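Local atomic coordinates of macro domain-containing protein (Thermosipho africanus, PDB entry 7OMU), a protein that pairs a DarT-like domain with a macro domain, an alpha/beta fold that holds adenosine-5-diphosphoribose in its pocket. Residues T241-V246 with L315-K320; S245-G250 with V269-A274; S45-E50 with L79-N84. The protein carries 1 engineered substitution. All blocks are in the same frame, centred on the assembly; numbering follows the deposited sequence.

Contact 1: residues T241-V246 with L315-K320. With APR (adenosine-5-diphosphoribose), chain C.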
loop_
_atom_site.group_PDB
_atom_site.type_symbol
_atom_site.label_atom_id
_atom_site.label_comp_id
_atom_site.label_asym_id
_atom_site.label_seq_id
_atom_site.Cartn_x
_atom_site.Cartn_y
_atom_site.Cartn_z
ATOM N N THR A 241 4.386 15.754 2.321
ATOM C CA THR A 241 3.111 16.495 2.153
ATOM C C THR A 241 2.307 15.828 1.036
ATOM O O THR A 241 2.805 15.767 -0.100
ATOM C CB THR A 241 3.367 17.981 1.871
ATOM O OG1 THR A 241 4.002 18.551 3.017
ATOM C CG2 THR A 241 2.104 18.754 1.555
ATOM N N LEU A 242 1.119 15.325 1.368
ATOM C CA LEU A 242 0.159 14.737 0.402
ATOM C C LEU A 242 -0.907 15.791 0.101
ATOM O O LEU A 242 -1.536 16.297 1.046
ATOM C CB LEU A 242 -0.454 13.463 0.995
ATOM C CG LEU A 242 0.535 12.489 1.638
ATOM C CD1 LEU A 242 -0.175 11.209 2.059
ATOM C CD2 LEU A 242 1.696 12.172 0.701
ATOM N N THR A 243 -1.071 16.123 -1.173
ATOM C CA THR A 243 -2.064 17.107 -1.657
ATOM C C THR A 243 -3.380 16.372 -1.909
ATOM O O THR A 243 -3.343 15.210 -2.325
ATOM C CB THR A 243 -1.524 17.843 -2.884
ATOM O OG1 THR A 243 -0.165 18.171 -2.598
ATOM C CG2 THR A 243 -2.304 19.092 -3.210
ATOM N N VAL A 244 -4.499 17.025 -1.620
ATOM C CA VAL A 244 -5.855 16.422 -1.680
ATOM C C VAL A 244 -6.762 17.428 -2.382
ATOM O O VAL A 244 -6.950 18.531 -1.834
ATOM C CB VAL A 244 -6.361 16.083 -0.266
ATOM C CG1 VAL A 244 -7.797 15.576 -0.281
ATOM C CG2 VAL A 244 -5.447 15.088 0.429
ATOM N N SER A 245 -7.270 17.065 -3.563
ATOM C CA SER A 245 -8.230 17.887 -4.340
ATOM C C SER A 245 -9.520 17.984 -3.529
ATOM O O SER A 245 -10.029 16.925 -3.134
ATOM C CB SER A 245 -8.475 17.307 -5.708
ATOM O OG SER A 245 -7.425 16.426 -6.077
ATOM N N VAL A 246 -9.985 19.206 -3.260
ATOM C CA VAL A 246 -11.231 19.500 -2.492
ATOM C C VAL A 246 -12.032 20.577 -3.234
ATOM O O VAL A 246 -11.509 21.158 -4.212
ATOM C CB VAL A 246 -10.917 19.926 -1.044
ATOM C CG1 VAL A 246 -10.238 18.810 -0.269
ATOM C CG2 VAL A 246 -10.084 21.194 -0.978
ATOM N N LEU A 315 -1.965 18.773 2.342
ATOM C CA LEU A 315 -2.245 20.059 1.661
ATOM C C LEU A 315 -3.638 19.960 1.041
ATOM O O LEU A 315 -3.831 19.096 0.181
ATOM C CB LEU A 315 -1.177 20.322 0.596
ATOM C CG LEU A 315 -1.296 21.656 -0.140
ATOM C CD1 LEU A 315 -1.115 22.822 0.821
ATOM C CD2 LEU A 315 -0.287 21.747 -1.274
ATOM N N LEU A 316 -4.572 20.789 1.505
ATOM C CA LEU A 316 -5.942 20.896 0.943
ATOM C C LEU A 316 -5.908 21.903 -0.208
ATOM O O LEU A 316 -5.671 23.094 0.046
ATOM C CB LEU A 316 -6.911 21.301 2.058
ATOM C CG LEU A 316 -6.919 20.356 3.259
ATOM C CD1 LEU A 316 -7.789 20.902 4.376
ATOM C CD2 LEU A 316 -7.375 18.962 2.853
ATOM N N PHE A 317 -6.116 21.410 -1.429
ATOM C CA PHE A 317 -5.971 22.156 -2.701
ATOM C C PHE A 317 -7.335 22.281 -3.368
ATOM O O PHE A 317 -7.794 21.346 -4.015
ATOM C CB PHE A 317 -4.984 21.420 -3.604
ATOM C CG PHE A 317 -4.505 22.209 -4.791
ATOM C CD1 PHE A 317 -5.385 22.598 -5.787
ATOM C CD2 PHE A 317 -3.170 22.552 -4.915
ATOM C CE1 PHE A 317 -4.942 23.319 -6.881
ATOM C CE2 PHE A 317 -2.726 23.270 -6.013
ATOM C CZ PHE A 317 -3.613 23.655 -6.992
ATOM N N PRO A 318 -8.029 23.432 -3.248
ATOM C CA PRO A 318 -9.327 23.606 -3.896
ATOM C C PRO A 318 -9.198 23.703 -5.424
ATOM O O PRO A 318 -8.533 24.614 -5.900
ATOM C CB PRO A 318 -9.851 24.918 -3.294
ATOM C CG PRO A 318 -8.599 25.685 -2.915
ATOM C CD PRO A 318 -7.606 24.623 -2.492
ATOM N N THR A 319 -9.829 22.765 -6.141
ATOM C CA THR A 319 -9.831 22.660 -7.626
ATOM C C THR A 319 -11.194 23.064 -8.201
ATOM O O THR A 319 -11.339 22.970 -9.433
ATOM C CB THR A 319 -9.519 21.233 -8.095
ATOM O OG1 THR A 319 -10.600 20.391 -7.690
ATOM C CG2 THR A 319 -8.222 20.688 -7.543
ATOM N N LYS A 320 -12.150 23.477 -7.358
ATOM C CA LYS A 320 -13.526 23.870 -7.775
ATOM C C LYS A 320 -14.249 24.547 -6.606
ATOM O O LYS A 320 -13.684 24.570 -5.491
ATOM C CB LYS A 320 -14.303 22.641 -8.254
ATOM C CG LYS A 320 -14.507 21.564 -7.200
ATOM C CD LYS A 320 -14.501 20.161 -7.763
ATOM C CE LYS A 320 -15.622 19.896 -8.745
ATOM N NZ LYS A 320 -15.733 18.455 -9.084
HETATM N N1 APR C . -3.199 7.831 -5.810
HETATM C C2 APR C . -3.066 8.589 -6.907
HETATM N N3 APR C . -4.007 9.142 -7.671
HETATM C C4 APR C . -5.231 8.843 -7.202
HETATM C C5 APR C . -5.529 8.077 -6.094
HETATM C C6 APR C . -4.446 7.546 -5.365
HETATM N N6 APR C . -4.581 6.789 -4.279
HETATM N N7 APR C . -6.907 7.993 -5.926
HETATM C C8 APR C . -7.407 8.697 -6.914
HETATM N N9 APR C . -6.432 9.236 -7.727
HETATM C "C1'" APR C . -6.609 10.072 -8.917
HETATM C "C2'" APR C . -7.892 9.787 -9.695
HETATM O "O2'" APR C . -7.666 8.836 -10.714
HETATM C "C3'" APR C . -8.287 11.162 -10.253
HETATM O "O3'" APR C . -8.065 11.222 -11.656
HETATM O "O4'" APR C . -6.689 11.412 -8.499
HETATM C "C4'" APR C . -7.412 12.176 -9.496
HETATM C "C5'" APR C . -8.145 13.316 -8.823
HETATM O "O5'" APR C . -9.070 12.802 -7.817
HETATM P PA APR C . -10.505 13.490 -7.548
HETATM O O1A APR C . -10.850 13.361 -6.100
HETATM O O2A APR C . -11.498 12.976 -8.539
HETATM O O3A APR C . -10.210 15.042 -7.857
HETATM P PB APR C . -10.965 16.198 -8.683
HETATM O O1B APR C . -11.164 15.720 -10.083
HETATM O O2B APR C . -10.234 17.485 -8.485
HETATM O O5D APR C . -12.387 16.264 -7.929
HETATM C C5D APR C . -12.536 17.067 -6.723
HETATM O O4D APR C . -14.064 15.496 -5.710
HETATM O O1D APR C . -12.366 14.836 -4.298
HETATM C C1D APR C . -13.629 15.391 -4.348
HETATM O O2D APR C . -14.223 16.982 -2.531
HETATM C C2D APR C . -13.596 16.823 -3.789
HETATM O O3D APR C . -15.653 17.784 -4.716
HETATM C C3D APR C . -14.245 17.674 -4.879
HETATM C C4D APR C . -13.914 16.865 -6.138
#
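With T243 CG2 and L315 CG each anti to its own backbone N (chi1 of L315 -177°), the two side chains lie side by side and point the same way on one face of a parallel strand pair, T243 OG1 resting 3.8 Å from L315 CD2. The CG2 methyl of T243 also reaches F317, whose CB is 3.6 Å from it; the two side chains meet at a slant, and the phenyl group then leads away from strand 241-246. The hydroxyl of T243 has its polar partner elsewhere, in the carbonyl oxygen of A352 on the next strand.

V244, V246, L316 and P318 form the other face, where V246 CG1 lies 4.2 Å from L316 CD2. Five backbone hydrogen bonds join the strands in the staggered parallel pattern. V244 N donates to L315 O, and V244 O accepts from F317 N, 3.0 Å away and nearly straight at 174°; V246 likewise spans F317 and T319.

This is the core of the macro domain, a mixed sheet with helices packed on both sides: I339 of helix 329-346 touches L315 and F317, whereas V267 and F271 of helix 265-275 cover L316. The short strand segments are turned 34° against each other, in keeping with sheet twist.

The end of strand 241-246 and the loop just after strand 313-318 supply part of the adenosine-5-diphosphoribose pocket. T319 OG1 lies 3.0 Å from O2B of the ligand's diphosphate, and S245 O receives a weak hydrogen bond from O1D of the terminal ribose. K320, its chain bent midway, lays its aliphatic part against that same sugar, K320 CD 3.7 Å from the ligand's C4D, while V246 CA approaches C2D of the ligand to 3.8 Å.

Contact 2: residues S245-G250 with V269-A274. With APR (adenosine-5-diphosphoribose), chain C.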
loop_
_atom_site.group_PDB
_atom_site.type_symbol
_atom_site.label_atom_id
_atom_site.label_comp_id
_atom_site.label_asym_id
_atom_site.label_seq_id
_atom_site.Cartn_x
_atom_site.Cartn_y
_atom_site.Cartn_z
ATOM N N SER A 245 -7.270 17.065 -3.563
ATOM C CA SER A 245 -8.230 17.887 -4.340
ATOM C C SER A 245 -9.520 17.984 -3.529
ATOM O O SER A 245 -10.029 16.925 -3.134
ATOM C CB SER A 245 -8.475 17.307 -5.708
ATOM O OG SER A 245 -7.425 16.426 -6.077
ATOM N N VAL A 246 -9.985 19.206 -3.260
ATOM C CA VAL A 246 -11.231 19.500 -2.492
ATOM C C VAL A 246 -12.032 20.577 -3.234
ATOM O O VAL A 246 -11.509 21.158 -4.212
ATOM C CB VAL A 246 -10.917 19.926 -1.044
ATOM C CG1 VAL A 246 -10.238 18.810 -0.269
ATOM C CG2 VAL A 246 -10.084 21.194 -0.978
ATOM N N ASN A 247 -13.257 20.819 -2.770
ATOM C CA ASN A 247 -14.177 21.884 -3.253
ATOM C C ASN A 247 -14.259 22.962 -2.168
ATOM O O ASN A 247 -13.566 22.811 -1.153
ATOM C CB ASN A 247 -15.554 21.309 -3.584
ATOM C CG ASN A 247 -16.169 20.580 -2.408
ATOM O OD1 ASN A 247 -16.447 21.182 -1.375
ATOM N ND2 ASN A 247 -16.353 19.278 -2.541
ATOM N N THR A 248 -15.077 23.997 -2.370
ATOM C CA THR A 248 -15.319 25.089 -1.389
ATOM C C THR A 248 -16.786 25.037 -0.935
ATOM O O THR A 248 -17.495 26.039 -1.101
ATOM C CB THR A 248 -14.903 26.444 -1.975
ATOM O OG1 THR A 248 -13.724 26.239 -2.753
ATOM C CG2 THR A 248 -14.648 27.493 -0.911
ATOM N N VAL A 249 -17.204 23.899 -0.368
ATOM C CA VAL A 249 -18.526 23.693 0.303
ATOM C C VAL A 249 -18.272 23.115 1.701
ATOM O O VAL A 249 -18.647 23.767 2.699
ATOM C CB VAL A 249 -19.437 22.760 -0.522
ATOM C CG1 VAL A 249 -20.741 22.428 0.196
ATOM C CG2 VAL A 249 -19.714 23.322 -1.904
ATOM N N GLY A 250 -17.672 21.922 1.764
ATOM C CA GLY A 250 -17.491 21.149 3.009
ATOM C C GLY A 250 -17.842 19.672 2.868
ATOM O O GLY A 250 -17.979 19.020 3.915
ATOM N N VAL A 269 -12.365 16.838 9.060
ATOM C CA VAL A 269 -12.802 17.787 10.125
ATOM C C VAL A 269 -12.034 19.105 9.978
ATOM O O VAL A 269 -12.660 20.176 10.095
ATOM C CB VAL A 269 -12.604 17.171 11.520
ATOM C CG1 VAL A 269 -12.756 18.205 12.625
ATOM C CG2 VAL A 269 -13.555 16.005 11.740
ATOM N N VAL A 270 -10.723 19.017 9.758
ATOM C CA VAL A 270 -9.817 20.188 9.562
ATOM C C VAL A 270 -10.263 20.925 8.298
ATOM O O VAL A 270 -10.275 22.168 8.304
ATOM C CB VAL A 270 -8.341 19.752 9.480
ATOM C CG1 VAL A 270 -7.461 20.813 8.847
ATOM C CG2 VAL A 270 -7.799 19.372 10.845
ATOM N N PHE A 271 -10.609 20.176 7.252
ATOM C CA PHE A 271 -11.073 20.733 5.958
ATOM C C PHE A 271 -12.318 21.585 6.207
ATOM O O PHE A 271 -12.327 22.749 5.774
ATOM C CB PHE A 271 -11.323 19.614 4.948
ATOM C CG PHE A 271 -12.272 19.978 3.839
ATOM C CD1 PHE A 271 -11.997 21.035 2.990
ATOM C CD2 PHE A 271 -13.435 19.252 3.645
ATOM C CE1 PHE A 271 -12.879 21.365 1.973
ATOM C CE2 PHE A 271 -14.304 19.568 2.614
ATOM C CZ PHE A 271 -14.025 20.626 1.782
ATOM N N GLN A 272 -13.312 21.031 6.907
ATOM C CA GLN A 272 -14.599 21.715 7.204
ATOM C C GLN A 272 -14.345 22.961 8.060
ATOM O O GLN A 272 -14.819 24.036 7.668
ATOM C CB GLN A 272 -15.558 20.755 7.896
ATOM C CG GLN A 272 -16.029 19.641 6.976
ATOM C CD GLN A 272 -17.217 18.900 7.539
ATOM O OE1 GLN A 272 -17.307 18.652 8.739
ATOM N NE2 GLN A 272 -18.139 18.537 6.662
ATOM N N ASP A 273 -13.625 22.809 9.175
ATOM C CA ASP A 273 -13.272 23.913 10.110
ATOM C C ASP A 273 -12.568 25.040 9.343
ATOM O O ASP A 273 -12.971 26.212 9.508
ATOM C CB ASP A 273 -12.377 23.424 11.253
ATOM C CG ASP A 273 -13.094 22.677 12.370
ATOM O OD1 ASP A 273 -14.339 22.763 12.449
ATOM O OD2 ASP A 273 -12.396 22.020 13.165
ATOM N N ALA A 274 -11.555 24.696 8.544
ATOM C CA ALA A 274 -10.741 25.645 7.748
ATOM C C ALA A 274 -11.609 26.307 6.671
ATOM O O ALA A 274 -11.440 27.520 6.441
ATOM C CB ALA A 274 -9.561 24.931 7.139
HETATM N N1 APR C . -3.199 7.831 -5.810
HETATM C C2 APR C . -3.066 8.589 -6.907
HETATM N N3 APR C . -4.007 9.142 -7.671
HETATM C C4 APR C . -5.231 8.843 -7.202
HETATM C C5 APR C . -5.529 8.077 -6.094
HETATM C C6 APR C . -4.446 7.546 -5.365
HETATM N N6 APR C . -4.581 6.789 -4.279
HETATM N N7 APR C . -6.907 7.993 -5.926
HETATM C C8 APR C . -7.407 8.697 -6.914
HETATM N N9 APR C . -6.432 9.236 -7.727
HETATM C "C1'" APR C . -6.609 10.072 -8.917
HETATM C "C2'" APR C . -7.892 9.787 -9.695
HETATM O "O2'" APR C . -7.666 8.836 -10.714
HETATM C "C3'" APR C . -8.287 11.162 -10.253
HETATM O "O3'" APR C . -8.065 11.222 -11.656
HETATM O "O4'" APR C . -6.689 11.412 -8.499
HETATM C "C4'" APR C . -7.412 12.176 -9.496
HETATM C "C5'" APR C . -8.145 13.316 -8.823
HETATM O "O5'" APR C . -9.070 12.802 -7.817
HETATM P PA APR C . -10.505 13.490 -7.548
HETATM O O1A APR C . -10.850 13.361 -6.100
HETATM O O2A APR C . -11.498 12.976 -8.539
HETATM O O3A APR C . -10.210 15.042 -7.857
HETATM P PB APR C . -10.965 16.198 -8.683
HETATM O O1B APR C . -11.164 15.720 -10.083
HETATM O O2B APR C . -10.234 17.485 -8.485
HETATM O O5D APR C . -12.387 16.264 -7.929
HETATM C C5D APR C . -12.536 17.067 -6.723
HETATM O O4D APR C . -14.064 15.496 -5.710
HETATM O O1D APR C . -12.366 14.836 -4.298
HETATM C C1D APR C . -13.629 15.391 -4.348
HETATM O O2D APR C . -14.223 16.982 -2.531
HETATM C C2D APR C . -13.596 16.823 -3.789
HETATM O O3D APR C . -15.653 17.784 -4.716
HETATM C C3D APR C . -14.245 17.674 -4.879
HETATM C C4D APR C . -13.914 16.865 -6.138
#
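Apolar packing between V246 and F271 joins the end of strand 241-246 to helix 265-275. At chi1 157° the F271 ring swings away from its own backbone N and in toward the loop, and the valine and the phenylalanine run alongside each other with opposite headings. V246 CB comes 3.9 Å from F271 CE1, and V246 CG1 sits over one ring face, displaced toward the rim. The rest of the ring meets backbone: N247 O lies at its edge, close to the ring plane and 3.5 Å from F271 CE1, while G250 C approaches CE2 obliquely.

One hydrogen bond crosses the contact. Q272 NE2 donates to G250 O at 2.8 Å, almost straight at 173°; the donor lies in the carbonyl plane and the acceptor in the amide plane of Q272, though the two planes are turned against each other about the bond. G250 adopts a backbone conformation that suits glycine.

Further polar bonds shape the loop itself. N247 OD1 accepts from V249 N at 3.0 Å, and weakly from G250 N. At the other end of this amide, N247 ND2 donates to V251 O and to the ligand's O3D, the latter at 2.7 Å. Having both ends engaged fixes the amide's rotation and aims ND2 at the terminal ribose. The arrangement is an Asx turn at the C-terminal end of a central strand, within the adenosine-5-diphosphoribose pocket of a macro domain.

Contact 3: residues S45-E50 with L79-N84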
loop_
_atom_site.group_PDB
_atom_site.type_symbol
_atom_site.label_atom_id
_atom_site.label_comp_id
_atom_site.label_asym_id
_atom_site.label_seq_id
_atom_site.Cartn_x
_atom_site.Cartn_y
_atom_site.Cartn_z
ATOM N N SER A 45 6.096 -24.470 9.630
ATOM C CA SER A 45 5.552 -23.767 10.818
ATOM C C SER A 45 6.718 -23.352 11.723
ATOM O O SER A 45 7.777 -24.004 11.644
ATOM C CB SER A 45 4.556 -24.626 11.545
ATOM O OG SER A 45 5.165 -25.801 12.064
ATOM N N HIS A 46 6.533 -22.307 12.539
ATOM C CA HIS A 46 7.573 -21.781 13.466
ATOM C C HIS A 46 7.851 -22.830 14.548
ATOM O O HIS A 46 8.944 -22.772 15.145
ATOM C CB HIS A 46 7.195 -20.391 14.006
ATOM C CG HIS A 46 7.420 -19.283 13.021
ATOM N ND1 HIS A 46 6.446 -18.340 12.727
ATOM C CD2 HIS A 46 8.491 -18.959 12.255
ATOM C CE1 HIS A 46 6.913 -17.489 11.831
ATOM N NE2 HIS A 46 8.165 -17.848 11.531
ATOM N N ALA A 47 6.916 -23.768 14.748
ATOM C CA ALA A 47 7.061 -24.984 15.591
ATOM C C ALA A 47 7.953 -26.015 14.895
ATOM O O ALA A 47 8.805 -26.611 15.575
ATOM C CB ALA A 47 5.704 -25.576 15.879
ATOM N N GLU A 48 7.738 -26.233 13.594
ATOM C CA GLU A 48 8.494 -27.211 12.767
ATOM C C GLU A 48 9.951 -26.754 12.624
ATOM O O GLU A 48 10.828 -27.623 12.508
ATOM C CB GLU A 48 7.825 -27.376 11.401
ATOM C CG GLU A 48 8.423 -28.482 10.547
ATOM C CD GLU A 48 8.344 -29.880 11.139
ATOM O OE1 GLU A 48 7.497 -30.105 12.029
ATOM O OE2 GLU A 48 9.147 -30.736 10.718
ATOM N N ILE A 49 10.203 -25.444 12.628
ATOM C CA ILE A 49 11.577 -24.864 12.554
ATOM C C ILE A 49 12.325 -25.206 13.851
ATOM O O ILE A 49 13.499 -25.596 13.757
ATOM C CB ILE A 49 11.523 -23.350 12.263
ATOM C CG1 ILE A 49 11.128 -23.100 10.803
ATOM C CG2 ILE A 49 12.837 -22.669 12.618
ATOM C CD1 ILE A 49 10.702 -21.684 10.492
ATOM N N GLU A 50 11.665 -25.082 15.007
ATOM C CA GLU A 50 12.230 -25.429 16.344
ATOM C C GLU A 50 12.474 -26.937 16.427
ATOM O O GLU A 50 13.588 -27.323 16.819
ATOM C CB GLU A 50 11.306 -24.994 17.486
ATOM C CG GLU A 50 11.422 -23.522 17.837
ATOM C CD GLU A 50 12.814 -23.073 18.245
ATOM O OE1 GLU A 50 13.463 -23.801 19.030
ATOM O OE2 GLU A 50 13.250 -22.007 17.761
ATOM N N LEU A 79 -1.190 -21.870 17.320
ATOM C CA LEU A 79 -1.130 -21.164 16.015
ATOM C C LEU A 79 0.261 -21.349 15.401
ATOM O O LEU A 79 0.334 -21.396 14.162
ATOM C CB LEU A 79 -1.456 -19.680 16.217
ATOM C CG LEU A 79 -1.314 -18.799 14.976
ATOM C CD1 LEU A 79 -2.207 -19.289 13.846
ATOM C CD2 LEU A 79 -1.616 -17.346 15.296
ATOM N N TRP A 80 1.313 -21.459 16.223
ATOM C CA TRP A 80 2.722 -21.550 15.744
ATOM C C TRP A 80 3.008 -22.942 15.158
ATOM O O TRP A 80 4.107 -23.116 14.594
ATOM C CB TRP A 80 3.721 -21.157 16.844
ATOM C CG TRP A 80 4.141 -22.256 17.775
ATOM C CD1 TRP A 80 3.329 -23.146 18.415
ATOM C CD2 TRP A 80 5.478 -22.557 18.212
ATOM N NE1 TRP A 80 4.064 -23.993 19.198
ATOM C CE2 TRP A 80 5.387 -23.656 19.097
ATOM C CE3 TRP A 80 6.742 -22.017 17.941
ATOM C CZ2 TRP A 80 6.510 -24.226 19.699
ATOM C CZ3 TRP A 80 7.850 -22.582 18.538
ATOM C CH2 TRP A 80 7.733 -23.668 19.407
ATOM N N GLU A 81 2.060 -23.883 15.280
ATOM C CA GLU A 81 2.130 -25.244 14.679
ATOM C C GLU A 81 1.750 -25.178 13.195
ATOM O O GLU A 81 2.051 -26.145 12.477
ATOM C CB GLU A 81 1.201 -26.221 15.402
ATOM C CG GLU A 81 1.655 -26.585 16.805
ATOM C CD GLU A 81 0.807 -27.653 17.476
ATOM O OE1 GLU A 81 0.434 -28.619 16.787
ATOM O OE2 GLU A 81 0.502 -27.510 18.679
ATOM N N PHE A 82 1.109 -24.089 12.760
ATOM C CA PHE A 82 0.627 -23.882 11.370
ATOM C C PHE A 82 1.539 -22.906 10.620
ATOM O O PHE A 82 2.324 -22.178 11.262
ATOM C CB PHE A 82 -0.812 -23.358 11.379
ATOM C CG PHE A 82 -1.820 -24.310 11.967
ATOM C CD1 PHE A 82 -2.015 -24.374 13.334
ATOM C CD2 PHE A 82 -2.570 -25.147 11.156
ATOM C CE1 PHE A 82 -2.932 -25.258 13.877
ATOM C CE2 PHE A 82 -3.490 -26.028 11.701
ATOM C CZ PHE A 82 -3.672 -26.081 13.060
ATOM N N ALA A 83 1.422 -22.905 9.289
ATOM C CA ALA A 83 2.112 -21.989 8.353
ATOM C C ALA A 83 1.092 -20.979 7.830
ATOM O O ALA A 83 0.051 -21.412 7.302
ATOM C CB ALA A 83 2.735 -22.775 7.227
ATOM N N ASN A 84 1.389 -19.684 7.964
ATOM C CA ASN A 84 0.431 -18.573 7.716
ATOM C C ASN A 84 0.511 -18.155 6.244
ATOM O O ASN A 84 1.477 -17.454 5.876
ATOM C CB ASN A 84 0.705 -17.407 8.670
ATOM C CG ASN A 84 -0.429 -16.408 8.747
ATOM O OD1 ASN A 84 -1.219 -16.436 9.684
ATOM N ND2 ASN A 84 -0.505 -15.515 7.777
#
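The capped N-terminal turn of helix 46-51, with S45 and A47 as its touching residues, settles on the bend W80-E81 that leads into strand 82-86. S45 is the N-cap: its OG accepts from E48 N at 3.0 Å and is also hydrogen-bonded to Q175 O. Its CB faces a run of backbone carbonyls, with the oxygens of W80, E81 and F82 all close by.

A47 N donates to W80 O at 2.9 Å. In the first turn of a helix the amide N-H groups lack carbonyl partners from a preceding turn, and here a carbonyl of the other segment supplies one. The bond is bent (143° at the hydrogen), and the donor is tilted out of the carbonyl plane.

The indole of W80 lies beneath the same turn. Its CG stands between the backbone N and the carbonyl carbon (chi1 86°), a setting that folds the ring back under A47. A47 CB stands over the centre of the ring system, 3.8 Å from W80 CE2, and A47 CA makes a CH-pi contact, 3.8 Å from the centroid of the six-membered ring of W80. Both segments belong to the DarT-like part of the chain, where strand 82-86 is an outer strand of an antiparallel sheet and pairs with strand 170-174.

One helical turn on, E50 crosses the indole at about a right angle, E50 CG 3.8 Å from W80 CZ3, its carboxylate plane not far from parallel to the ring. E81 meets A47 through its own CA, 3.8 Å from A47 CB, while its carboxylate turns to a salt bridge with R77 and a hydrogen bond from S78 N.

Contacts 1 and 2 share S245 and V246, and both rest on strand 241-246; their centres are about 9 Å apart, and T248 OG1 probably hydrogen-bonds to K320 O between them. Both are buried and both touch adenosine-5-diphosphoribose, yet they differ in chemistry: contact 1 is strand pairing through regular backbone bonds, whereas contact 2 joins a loop to a helix by ring packing and one side-chain amide. Contact 3 lies in the DarT-like part of the chain, its centre about 47 and 49 Å from theirs. Only partly buried, it relies on a helix start resting on an indole face, with E50 at its exposed margin, and adjoins a different sheet, the one that strand 82-86 edges.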